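Local coordinates for putative outer membrane protein (LpxR) (Salmonella typhimurium, PDB 3FID) that acts as an outer membrane lipid A deacylase, modifying the lipopolysaccharide of the bacterial surface, at residues G64-K69 against K74-F79; R98-T103 against G200-R205; E116-A121 against P131-Q136; Y165-A170 against G222-E227. One frame throughout, in Å; residues are numbered along the deposited sequence.

Contact 1: residues G64-K69 against K74-F79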
# COMPACT_ATOMS: atom_id res chain seq x y z
N GLY A 64 -4.56 -19.20 -4.92
CA GLY A 64 -5.39 -20.35 -5.30
C GLY A 64 -5.25 -21.58 -4.43
O GLY A 64 -5.35 -21.53 -3.19
N ALA A 65 -5.01 -22.71 -5.08
CA ALA A 65 -4.95 -24.00 -4.39
C ALA A 65 -3.69 -24.11 -3.52
O ALA A 65 -3.69 -24.87 -2.54
CB ALA A 65 -5.05 -25.15 -5.39
N ASN A 66 -2.65 -23.33 -3.83
CA ASN A 66 -1.43 -23.35 -3.00
C ASN A 66 -1.69 -22.92 -1.55
O ASN A 66 -0.93 -23.30 -0.67
CB ASN A 66 -0.29 -22.53 -3.63
CG ASN A 66 0.21 -23.12 -4.93
OD1 ASN A 66 0.11 -24.32 -5.16
ND2 ASN A 66 0.77 -22.29 -5.78
N LYS A 67 -2.77 -22.16 -1.32
CA LYS A 67 -3.10 -21.65 0.03
C LYS A 67 -3.35 -22.77 1.04
O LYS A 67 -3.13 -22.60 2.26
CB LYS A 67 -4.35 -20.75 -0.03
CG LYS A 67 -4.10 -19.35 -0.53
CD LYS A 67 -5.38 -18.53 -0.42
CE LYS A 67 -5.21 -17.09 -0.89
NZ LYS A 67 -6.55 -16.41 -1.01
N ARG A 68 -3.82 -23.91 0.54
CA ARG A 68 -4.19 -25.04 1.40
C ARG A 68 -3.13 -26.13 1.54
O ARG A 68 -3.36 -27.12 2.26
CB ARG A 68 -5.51 -25.65 0.93
CG ARG A 68 -6.69 -24.69 1.00
CD ARG A 68 -8.01 -25.44 1.04
NE ARG A 68 -9.14 -24.54 1.31
CZ ARG A 68 -9.45 -24.01 2.50
NH1 ARG A 68 -8.73 -24.28 3.60
NH2 ARG A 68 -10.50 -23.21 2.60
N LYS A 69 -1.98 -25.96 0.89
CA LYS A 69 -0.91 -26.97 0.96
C LYS A 69 -0.12 -26.89 2.28
O LYS A 69 -0.08 -25.83 2.91
CB LYS A 69 -0.01 -26.89 -0.29
CG LYS A 69 -0.78 -27.32 -1.53
CD LYS A 69 -0.12 -26.98 -2.84
CE LYS A 69 -0.93 -27.59 -4.00
NZ LYS A 69 -0.66 -26.93 -5.32
N LYS A 74 7.22 -24.26 -4.48
CA LYS A 74 8.18 -23.65 -5.40
C LYS A 74 7.40 -23.06 -6.57
O LYS A 74 6.51 -23.71 -7.09
CB LYS A 74 9.17 -24.68 -5.93
CG LYS A 74 10.38 -24.07 -6.63
CD LYS A 74 11.35 -23.49 -5.60
CE LYS A 74 12.64 -22.90 -6.26
NZ LYS A 74 13.80 -22.74 -5.29
N GLY A 75 7.72 -21.83 -6.96
CA GLY A 75 6.92 -21.18 -8.02
C GLY A 75 5.83 -20.23 -7.54
O GLY A 75 5.22 -19.52 -8.35
N ASP A 76 5.57 -20.18 -6.23
CA ASP A 76 4.58 -19.23 -5.69
C ASP A 76 5.18 -18.61 -4.44
O ASP A 76 6.11 -19.18 -3.83
CB ASP A 76 3.23 -19.93 -5.37
CG ASP A 76 2.03 -18.96 -5.26
OD1 ASP A 76 2.19 -17.71 -5.30
OD2 ASP A 76 0.90 -19.47 -5.09
N ARG A 77 4.70 -17.44 -4.05
CA ARG A 77 5.22 -16.84 -2.83
C ARG A 77 4.83 -17.68 -1.62
O ARG A 77 3.76 -18.30 -1.57
CB ARG A 77 4.81 -15.35 -2.68
CG ARG A 77 3.35 -15.11 -2.49
CD ARG A 77 2.96 -13.69 -2.98
NE ARG A 77 3.74 -12.66 -2.35
CZ ARG A 77 4.02 -11.47 -2.89
NH1 ARG A 77 3.63 -11.15 -4.13
NH2 ARG A 77 4.76 -10.62 -2.20
N ALA A 78 5.74 -17.72 -0.65
CA ALA A 78 5.45 -18.30 0.65
C ALA A 78 4.54 -17.35 1.44
O ALA A 78 4.52 -16.15 1.14
CB ALA A 78 6.76 -18.46 1.42
N PHE A 79 3.84 -17.86 2.46
CA PHE A 79 3.22 -16.99 3.46
C PHE A 79 4.31 -16.08 4.10
O PHE A 79 5.43 -16.53 4.40
CB PHE A 79 2.47 -17.80 4.53
CG PHE A 79 1.09 -18.27 4.10
CD1 PHE A 79 0.00 -17.38 4.08
CD2 PHE A 79 0.88 -19.59 3.71
CE1 PHE A 79 -1.28 -17.82 3.67
CE2 PHE A 79 -0.40 -20.06 3.31
CZ PHE A 79 -1.48 -19.19 3.28
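N66 and D76 carry the polar half of this contact. ND2 of N66 donates to OD2 of D76 over 2.9 Å in an almost straight bond (178°). The acceptor lies in the amide plane, and OD2 receives it on the anti lone pair, the one facing away from OD1. CG of D76 stands anti to the backbone N (chi1 -161°), which carries the carboxylate toward the 3-10 turn. Amide and carboxylate planes are inclined by 58°, and one N-H meets one oxygen. The same OD2 also accepts the backbone N of S63, which gives this oxygen two donors. The other end of the amide is held from within 64-69: NZ of K69 reaches OD1 of N66 at 2.7 Å, nearly along the C=O axis. With a donor on its oxygen and an acceptor on its nitrogen, the amide has a well-defined flip.

The packing half belongs to F79. Its ring turns an edge to the 3-10 turn, with CE2 lying 3.9 Å from the carbonyl O of K67, close to the ring plane, where the slightly positive C-H rim suits an oxygen. The side chain of K67 leads away toward the zinc site of D10 and T34; its nearest atom is about 5 Å from a zinc ion.

Both segments belong to the long loop joining strands 49-60 and 80-94, at the end of the barrel away from the chain termini. F79 closes this loop just before strand 80-94 begins. It packs on S61, exchanges backbone hydrogen bonding with I137 and meets the ring of W133, so the loop is joined to the one that leads into strand 140-157.

Contact 2: residues R98-T103 against G200-R205; sequences RYRLGT and GLLSRR
R100 reaches from strand 97-108 to the loop residues L202 and R204 inside the barrel. Its CB points at the loop, and CG sits beside the backbone N (chi1 -74°). A bend at chi3 then turns the guanidinium edge-on to the carbonyl of L202. At NE the chain already runs past R204, whose CD lies 4.0 Å away. The same CD comes to 3.6 Å from CZ of R100, above the centre of the flat group, while CD1 of L202 covers the opposite face nearer the rim; the cation is thus sandwiched between two aliphatic groups. At the tip, NH2 donates to the carbonyl O of L202 over 2.5 Å (162°), unusually short, so the exact length is doubtful; the bond lies within both the carbonyl and guanidinium planes. NH1 adds only a weak, bent bond to that oxygen at 3.1 Å. NH1 also forms a salt bridge with E88, and NH2 bonds to O of N197. R204 presents its methylenes here, its own charge going to D196.

Around this buried group, strand 80-94 supplies N90 beside R100 and R204, strand 140-157 supplies M148 against R100 and L202, and L202 extends to S169 and V171 on strand 160-173.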
# COMPACT_ATOMS: atom_id res chain seq x y z
N ARG A 98 6.05 18.87 -4.34
CA ARG A 98 5.86 18.18 -3.07
C ARG A 98 6.98 17.15 -2.86
O ARG A 98 7.38 16.47 -3.81
CB ARG A 98 4.48 17.50 -3.00
CG ARG A 98 4.29 16.59 -1.76
CD ARG A 98 2.97 15.82 -1.80
NE ARG A 98 1.79 16.68 -1.66
CZ ARG A 98 1.35 17.19 -0.51
NH1 ARG A 98 0.24 17.93 -0.51
NH2 ARG A 98 2.02 17.01 0.63
N TYR A 99 7.51 17.05 -1.64
CA TYR A 99 8.42 15.94 -1.33
C TYR A 99 8.10 15.26 0.01
O TYR A 99 7.45 15.85 0.90
CB TYR A 99 9.89 16.37 -1.40
CG TYR A 99 10.31 17.27 -0.27
CD1 TYR A 99 10.93 16.74 0.86
CD2 TYR A 99 10.06 18.64 -0.31
CE1 TYR A 99 11.31 17.56 1.94
CE2 TYR A 99 10.41 19.48 0.75
CZ TYR A 99 11.04 18.93 1.87
OH TYR A 99 11.41 19.73 2.91
N ARG A 100 8.57 14.02 0.14
CA ARG A 100 8.36 13.22 1.34
C ARG A 100 9.62 12.47 1.65
O ARG A 100 10.33 12.04 0.75
CB ARG A 100 7.23 12.21 1.12
CG ARG A 100 5.89 12.83 1.12
CD ARG A 100 4.89 11.84 1.64
NE ARG A 100 4.23 11.20 0.55
CZ ARG A 100 3.87 9.93 0.56
NH1 ARG A 100 4.10 9.13 1.61
NH2 ARG A 100 3.29 9.45 -0.50
N LEU A 101 9.90 12.31 2.94
CA LEU A 101 11.10 11.62 3.40
C LEU A 101 10.70 10.84 4.63
O LEU A 101 10.17 11.42 5.55
CB LEU A 101 12.20 12.63 3.77
CG LEU A 101 12.94 13.33 2.63
CD1 LEU A 101 13.76 14.50 3.18
CD2 LEU A 101 13.82 12.32 1.93
N GLY A 102 10.96 9.53 4.65
CA GLY A 102 10.51 8.71 5.77
C GLY A 102 11.46 7.58 6.11
O GLY A 102 12.28 7.15 5.28
N THR A 103 11.35 7.10 7.34
CA THR A 103 12.10 5.91 7.78
C THR A 103 11.19 5.00 8.59
O THR A 103 10.51 5.49 9.50
CB THR A 103 13.33 6.29 8.63
OG1 THR A 103 14.16 7.19 7.89
CG2 THR A 103 14.15 5.05 8.98
N GLY A 200 2.68 2.02 -3.55
CA GLY A 200 3.54 1.03 -2.90
C GLY A 200 3.82 1.43 -1.47
O GLY A 200 2.88 1.74 -0.71
N LEU A 201 5.10 1.43 -1.09
CA LEU A 201 5.46 1.78 0.29
C LEU A 201 5.37 3.29 0.56
O LEU A 201 5.59 3.75 1.69
CB LEU A 201 6.86 1.23 0.60
CG LEU A 201 6.95 -0.32 0.63
CD1 LEU A 201 8.43 -0.79 0.66
CD2 LEU A 201 6.18 -0.95 1.76
N LEU A 202 5.05 4.06 -0.47
CA LEU A 202 4.83 5.50 -0.32
C LEU A 202 3.32 5.82 -0.34
O LEU A 202 2.93 6.98 -0.29
CB LEU A 202 5.59 6.30 -1.41
CG LEU A 202 7.09 6.66 -1.31
CD1 LEU A 202 7.41 7.64 -0.16
CD2 LEU A 202 7.97 5.39 -1.23
N SER A 203 2.47 4.80 -0.35
CA SER A 203 1.04 5.05 -0.36
C SER A 203 0.61 5.69 0.98
O SER A 203 1.19 5.41 2.04
CB SER A 203 0.27 3.77 -0.74
OG SER A 203 0.10 2.90 0.36
N ARG A 204 -0.36 6.59 0.92
CA ARG A 204 -0.64 7.38 2.11
C ARG A 204 -1.57 6.64 3.08
O ARG A 204 -1.63 6.99 4.26
CB ARG A 204 -1.10 8.79 1.73
CG ARG A 204 0.06 9.68 1.15
CD ARG A 204 0.77 10.41 2.30
NE ARG A 204 -0.08 11.51 2.72
CZ ARG A 204 -0.04 12.11 3.90
NH1 ARG A 204 0.82 11.72 4.84
NH2 ARG A 204 -0.89 13.08 4.14
N ARG A 205 -2.26 5.61 2.57
CA ARG A 205 -3.05 4.68 3.40
C ARG A 205 -3.96 5.41 4.39
O ARG A 205 -4.01 5.09 5.58
CB ARG A 205 -2.11 3.69 4.14
CG ARG A 205 -1.21 2.90 3.17
CD ARG A 205 -0.34 1.87 3.88
NE ARG A 205 -1.10 0.72 4.41
CZ ARG A 205 -0.53 -0.41 4.83
NH1 ARG A 205 0.79 -0.53 4.79
NH2 ARG A 205 -1.27 -1.44 5.28

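Contact 3: residues E116-A121 against P131-Q136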
# COMPACT_ATOMS: atom_id res chain seq x y z
N GLU A 116 -0.56 -15.54 13.39
CA GLU A 116 -1.42 -15.29 14.55
C GLU A 116 -2.66 -14.50 14.14
O GLU A 116 -3.75 -14.90 14.45
CB GLU A 116 -0.64 -14.56 15.66
CG GLU A 116 0.46 -15.42 16.35
CD GLU A 116 1.84 -15.36 15.66
OE1 GLU A 116 1.94 -15.03 14.45
OE2 GLU A 116 2.85 -15.66 16.34
N VAL A 117 -2.47 -13.40 13.40
CA VAL A 117 -3.56 -12.54 12.97
C VAL A 117 -4.53 -13.24 12.03
O VAL A 117 -5.76 -13.17 12.21
CB VAL A 117 -3.04 -11.22 12.34
CG1 VAL A 117 -4.16 -10.46 11.62
CG2 VAL A 117 -2.41 -10.33 13.42
N GLN A 118 -3.98 -13.91 11.01
CA GLN A 118 -4.83 -14.62 10.04
C GLN A 118 -5.55 -15.81 10.64
O GLN A 118 -6.73 -15.97 10.42
CB GLN A 118 -4.08 -15.02 8.76
CG GLN A 118 -5.06 -15.38 7.61
CD GLN A 118 -4.35 -15.95 6.39
OE1 GLN A 118 -3.76 -17.04 6.44
NE2 GLN A 118 -4.45 -15.23 5.28
N ASN A 119 -4.84 -16.62 11.42
CA ASN A 119 -5.49 -17.73 12.12
C ASN A 119 -6.66 -17.25 13.01
O ASN A 119 -7.74 -17.86 13.04
CB ASN A 119 -4.49 -18.52 12.96
CG ASN A 119 -3.66 -19.50 12.14
OD1 ASN A 119 -3.68 -19.50 10.92
ND2 ASN A 119 -2.89 -20.32 12.83
N ARG A 120 -6.43 -16.15 13.72
CA ARG A 120 -7.47 -15.55 14.56
C ARG A 120 -8.70 -15.20 13.73
O ARG A 120 -9.83 -15.52 14.10
CB ARG A 120 -6.91 -14.28 15.23
CG ARG A 120 -7.97 -13.40 15.93
CD ARG A 120 -7.30 -12.15 16.53
NE ARG A 120 -8.25 -11.32 17.28
CZ ARG A 120 -9.08 -10.44 16.71
NH1 ARG A 120 -9.11 -10.30 15.38
NH2 ARG A 120 -9.89 -9.70 17.47
N ALA A 121 -8.47 -14.52 12.60
CA ALA A 121 -9.53 -14.00 11.74
C ALA A 121 -10.40 -15.14 11.22
O ALA A 121 -11.65 -15.09 11.25
CB ALA A 121 -8.91 -13.22 10.57
N PRO A 131 -2.25 -24.22 6.81
CA PRO A 131 -1.11 -24.84 7.50
C PRO A 131 0.28 -24.35 7.05
O PRO A 131 1.21 -24.44 7.82
CB PRO A 131 -1.30 -26.35 7.23
CG PRO A 131 -2.12 -26.39 5.95
CD PRO A 131 -3.06 -25.21 6.05
N ALA A 132 0.40 -23.83 5.83
CA ALA A 132 1.73 -23.43 5.30
C ALA A 132 2.33 -22.21 5.99
O ALA A 132 3.44 -21.80 5.67
CB ALA A 132 1.71 -23.26 3.77
N TRP A 133 1.60 -21.63 6.95
CA TRP A 133 2.20 -20.65 7.84
C TRP A 133 3.40 -21.23 8.60
O TRP A 133 4.28 -20.50 8.99
CB TRP A 133 1.15 -20.07 8.81
CG TRP A 133 0.40 -18.91 8.23
CD1 TRP A 133 -0.94 -18.86 7.89
CD2 TRP A 133 0.93 -17.60 7.96
NE1 TRP A 133 -1.26 -17.60 7.41
CE2 TRP A 133 -0.14 -16.81 7.45
CE3 TRP A 133 2.19 -17.02 8.12
CZ2 TRP A 133 0.03 -15.46 7.07
CZ3 TRP A 133 2.37 -15.68 7.74
CH2 TRP A 133 1.28 -14.92 7.20
N GLN A 134 3.45 -22.56 8.79
CA GLN A 134 4.59 -23.23 9.43
C GLN A 134 5.85 -23.09 8.58
O GLN A 134 6.96 -23.15 9.09
CB GLN A 134 4.29 -24.74 9.72
CG GLN A 134 4.05 -25.61 8.49
CD GLN A 134 3.59 -27.06 8.81
OE1 GLN A 134 4.01 -27.66 9.81
NE2 GLN A 134 2.74 -27.61 7.94
N ASP A 135 5.65 -22.92 7.27
CA ASP A 135 6.76 -22.77 6.33
C ASP A 135 6.89 -21.32 5.81
O ASP A 135 7.35 -21.08 4.69
CB ASP A 135 6.60 -23.81 5.18
CG ASP A 135 7.88 -24.03 4.40
OD1 ASP A 135 8.98 -23.85 4.97
OD2 ASP A 135 7.77 -24.42 3.21
N GLN A 136 6.45 -20.35 6.63
CA GLN A 136 6.55 -18.92 6.26
C GLN A 136 7.99 -18.44 6.09
O GLN A 136 8.93 -19.12 6.50
CB GLN A 136 5.77 -18.05 7.27
CG GLN A 136 6.37 -17.93 8.70
CD GLN A 136 5.51 -17.03 9.57
OE1 GLN A 136 5.33 -15.86 9.25
NE2 GLN A 136 4.96 -17.57 10.66
O HOH W 1 3.48 -15.47 12.27
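A turn of helix 114-125 bearing Q118 and N119 faces the 3-10 turn bearing W133, with the CA atoms of N119 and W133 9.3 Å apart, a separation spanned by side chains alone. Q118 carries most of it. With CG anti to the backbone N (chi1 -164°) and the chain extended beyond, it sets OE1 2.7 Å from NE1 of W133. The N-H points straight at that oxygen, which lies in the indole plane; seen from the amide, however, the donor stands well above the carbonyl plane, off the lone pairs. The two flat groups are nearly perpendicular (80°). N119 slides past the pyrrole side, its OD1 4.1 Å from CD1 of W133, a looser approach. A water joins the far ends, 2.7 Å from OE1 of E116 and 3.0 Å from NE2 of Q136, to which it is an acceptor.

Q118 also has T34, a zinc ligand, about 4 Å from its side chain at the nearest atoms, and so lies beside that zinc site. The bond to the indole supplies an acceptor for a buried N-H and fixes which end of the Q118 amide faces W133: the oxygen is committed there, leaving the amide nitrogen turned away from the ring.

Contact 4: residues Y165-A170 against G222-E227. With CXE (pentaethylene glycol monodecyl ether), chain M; CXE (pentaethylene glycol monodecyl ether), chain L.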
# COMPACT_ATOMS: atom_id res chain seq x y z
N TYR A 165 0.41 14.84 -11.72
CA TYR A 165 1.46 14.79 -10.71
C TYR A 165 2.50 13.74 -11.06
O TYR A 165 2.43 12.62 -10.55
CB TYR A 165 0.84 14.52 -9.31
CG TYR A 165 -0.30 15.47 -8.99
CD1 TYR A 165 -1.63 15.11 -9.19
CD2 TYR A 165 -0.03 16.75 -8.51
CE1 TYR A 165 -2.66 16.01 -8.91
CE2 TYR A 165 -1.04 17.64 -8.24
CZ TYR A 165 -2.35 17.26 -8.45
OH TYR A 165 -3.34 18.16 -8.18
N PRO A 166 3.47 14.10 -11.93
CA PRO A 166 4.55 13.17 -12.20
C PRO A 166 5.49 13.14 -11.00
O PRO A 166 5.68 14.19 -10.31
CB PRO A 166 5.22 13.75 -13.46
CG PRO A 166 4.98 15.20 -13.38
CD PRO A 166 3.61 15.35 -12.70
N GLU A 167 6.01 11.95 -10.71
CA GLU A 167 6.71 11.70 -9.46
C GLU A 167 7.81 10.64 -9.64
O GLU A 167 7.75 9.79 -10.54
CB GLU A 167 5.72 11.31 -8.33
CG GLU A 167 4.91 9.99 -8.57
CD GLU A 167 5.67 8.75 -8.13
OE1 GLU A 167 6.58 8.82 -7.29
OE2 GLU A 167 5.30 7.62 -8.67
N VAL A 168 8.84 10.76 -8.79
CA VAL A 168 9.88 9.74 -8.61
C VAL A 168 9.91 9.32 -7.13
O VAL A 168 9.81 10.18 -6.23
CB VAL A 168 11.29 10.27 -9.03
CG1 VAL A 168 12.37 9.18 -8.83
CG2 VAL A 168 11.26 10.72 -10.48
N SER A 169 10.01 8.02 -6.89
CA SER A 169 10.08 7.49 -5.53
C SER A 169 11.26 6.58 -5.37
O SER A 169 11.72 5.98 -6.33
CB SER A 169 8.81 6.71 -5.20
OG SER A 169 7.73 7.60 -5.00
N ALA A 170 11.71 6.44 -4.14
CA ALA A 170 12.85 5.58 -3.86
C ALA A 170 12.70 4.96 -2.47
O ALA A 170 12.31 5.65 -1.49
CB ALA A 170 14.15 6.39 -3.97
N GLY A 222 -3.81 6.78 -11.11
CA GLY A 222 -2.34 6.87 -11.30
C GLY A 222 -1.71 5.51 -11.56
O GLY A 222 -2.31 4.48 -11.30
N VAL A 223 -0.48 5.54 -12.05
CA VAL A 223 0.33 4.33 -12.27
C VAL A 223 1.77 4.71 -11.95
O VAL A 223 2.21 5.84 -12.25
CB VAL A 223 0.21 3.74 -13.70
CG1 VAL A 223 0.52 4.79 -14.82
CG2 VAL A 223 1.06 2.48 -13.85
N GLU A 224 2.48 3.77 -11.34
CA GLU A 224 3.89 3.94 -11.07
C GLU A 224 4.63 2.69 -11.52
O GLU A 224 4.24 1.60 -11.19
CB GLU A 224 4.14 4.18 -9.57
CG GLU A 224 5.64 4.30 -9.24
CD GLU A 224 5.93 4.35 -7.74
OE1 GLU A 224 6.03 3.29 -7.08
OE2 GLU A 224 6.06 5.47 -7.21
N ARG A 225 5.70 2.86 -12.28
CA ARG A 225 6.55 1.71 -12.60
C ARG A 225 7.72 1.64 -11.64
O ARG A 225 8.50 2.59 -11.54
CB ARG A 225 7.08 1.84 -14.05
CG ARG A 225 8.19 0.80 -14.36
CD ARG A 225 8.22 0.53 -15.86
NE ARG A 225 6.97 -0.06 -16.30
CZ ARG A 225 6.69 -0.39 -17.55
NH1 ARG A 225 7.58 -0.18 -18.51
NH2 ARG A 225 5.51 -0.93 -17.84
N ARG A 226 7.92 0.51 -10.98
CA ARG A 226 9.15 0.43 -10.19
C ARG A 226 10.14 -0.63 -10.61
O ARG A 226 9.76 -1.69 -11.11
CB ARG A 226 8.86 0.37 -8.70
CG ARG A 226 7.91 -0.70 -8.31
CD ARG A 226 7.45 -0.39 -6.88
NE ARG A 226 6.86 -1.55 -6.23
CZ ARG A 226 5.56 -1.71 -5.97
NH1 ARG A 226 5.15 -2.80 -5.33
NH2 ARG A 226 4.68 -0.79 -6.32
N GLU A 227 11.41 -0.28 -10.46
CA GLU A 227 12.52 -1.18 -10.79
C GLU A 227 13.01 -1.73 -9.47
O GLU A 227 13.51 -0.99 -8.63
CB GLU A 227 13.62 -0.41 -11.49
CG GLU A 227 14.64 -1.29 -12.15
CD GLU A 227 14.08 -2.08 -13.35
OE1 GLU A 227 14.82 -2.98 -13.80
OE2 GLU A 227 12.91 -1.81 -13.80
C1 CXE M . 15.02 23.01 -6.14
C2 CXE M . 15.35 21.69 -6.80
C3 CXE M . 14.28 21.27 -7.80
C4 CXE M . 14.01 19.76 -7.77
C5 CXE M . 13.38 19.27 -9.07
C6 CXE M . 12.73 17.90 -8.85
C7 CXE M . 11.77 17.49 -9.97
C8 CXE M . 11.50 15.98 -9.89
C9 CXE M . 10.23 15.53 -10.62
C10 CXE M . 10.48 14.27 -11.43
O11 CXE M . 9.26 13.79 -12.00
C12 CXE M . 9.43 13.22 -13.31
C13 CXE M . 9.00 11.74 -13.35
O14 CXE M . 8.30 11.43 -14.56
C15 CXE M . 7.75 10.11 -14.59
C16 CXE M . 6.45 10.05 -15.40
O17 CXE M . 6.37 8.79 -16.08
C18 CXE M . 5.09 8.15 -16.04
C19 CXE M . 5.16 6.78 -16.73
O20 CXE M . 4.80 5.72 -15.82
C21 CXE M . 5.00 4.40 -16.33
C22 CXE M . 3.64 3.73 -16.42
O23 CXE M . 3.73 2.36 -16.80
C24 CXE M . 2.56 1.92 -17.49
C25 CXE M . 2.97 1.32 -18.81
O26 CXE M . 1.82 1.06 -19.59
C1 CXE L . -0.29 9.22 -17.30
C2 CXE L . -1.40 9.65 -16.36
C3 CXE L . -1.69 8.54 -15.35
C4 CXE L . -3.05 7.90 -15.53
C5 CXE L . -2.91 6.37 -15.52
C6 CXE L . -3.94 5.71 -14.59
C7 CXE L . -4.30 4.34 -15.10
C8 CXE L . -5.30 3.65 -14.21
C9 CXE L . -6.25 2.81 -15.04
C10 CXE L . -6.17 1.32 -14.73
O11 CXE L . -6.49 0.60 -15.91
C12 CXE L . -6.39 -0.82 -15.81
C13 CXE L . -4.95 -1.32 -15.92
O14 CXE L . -4.50 -1.25 -17.28
C15 CXE L . -3.25 -1.93 -17.49
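Two acidic groups, E167 and E224, press together in the interior of the beta-barrel, with their OE2 atoms only 2.7 Å apart. Oxygens this close suggest that one of the acids probably carries a proton. The strands, 160-173 and 215-228, are not direct neighbours: strand 176-188 runs between them, and the side chains reach across it. E224 does so fully extended, whereas E167 starts from the crowded position between backbone N and carbonyl carbon (chi1 63°) and bends at chi2 to bring its carboxylate over. S169 steadies the group, OG donating to OE1 of E167 at 2.8 Å from the syn side, somewhat out of the carboxylate plane. OG also lies 3.5 Å from OE2 of E224. F199 packs against both glutamates, and M148 against E167 and S169.

The other side of the barrel wall carries detergent. CG2 of V168 is 3.8 Å from C10 of one pentaethylene glycol monodecyl ether (chain M), and CG1 of V223 lies 3.7 Å from C22 of the same molecule and 3.8 Å from C5 of a second (chain L). Farther along, R225, salt-bridged through NE to D253, has ether oxygen O23 of the chain M molecule over one guanidinium face and C25 3.5 Å from its NH2.

In the fold
From the N terminus, contact 1 comes first and closes a short loop within the connection between strands 49-60 and 80-94. The chain then enters strand 97-108, the first half of contact 2, whose second half waits some hundred residues later. Contact 3 forms and closes within that span, linking helix 114-125 to the loop that follows it. Contact 4 opens on strand 160-173 before contact 2 is complete and closes afterwards on strand 215-228, so these two cross. They touch, L202 against S169, and both lie within the barrel, their centres 11 Å apart. Contacts 1 and 3 touch each other across the chain's centre from contact 2, uniting two loops.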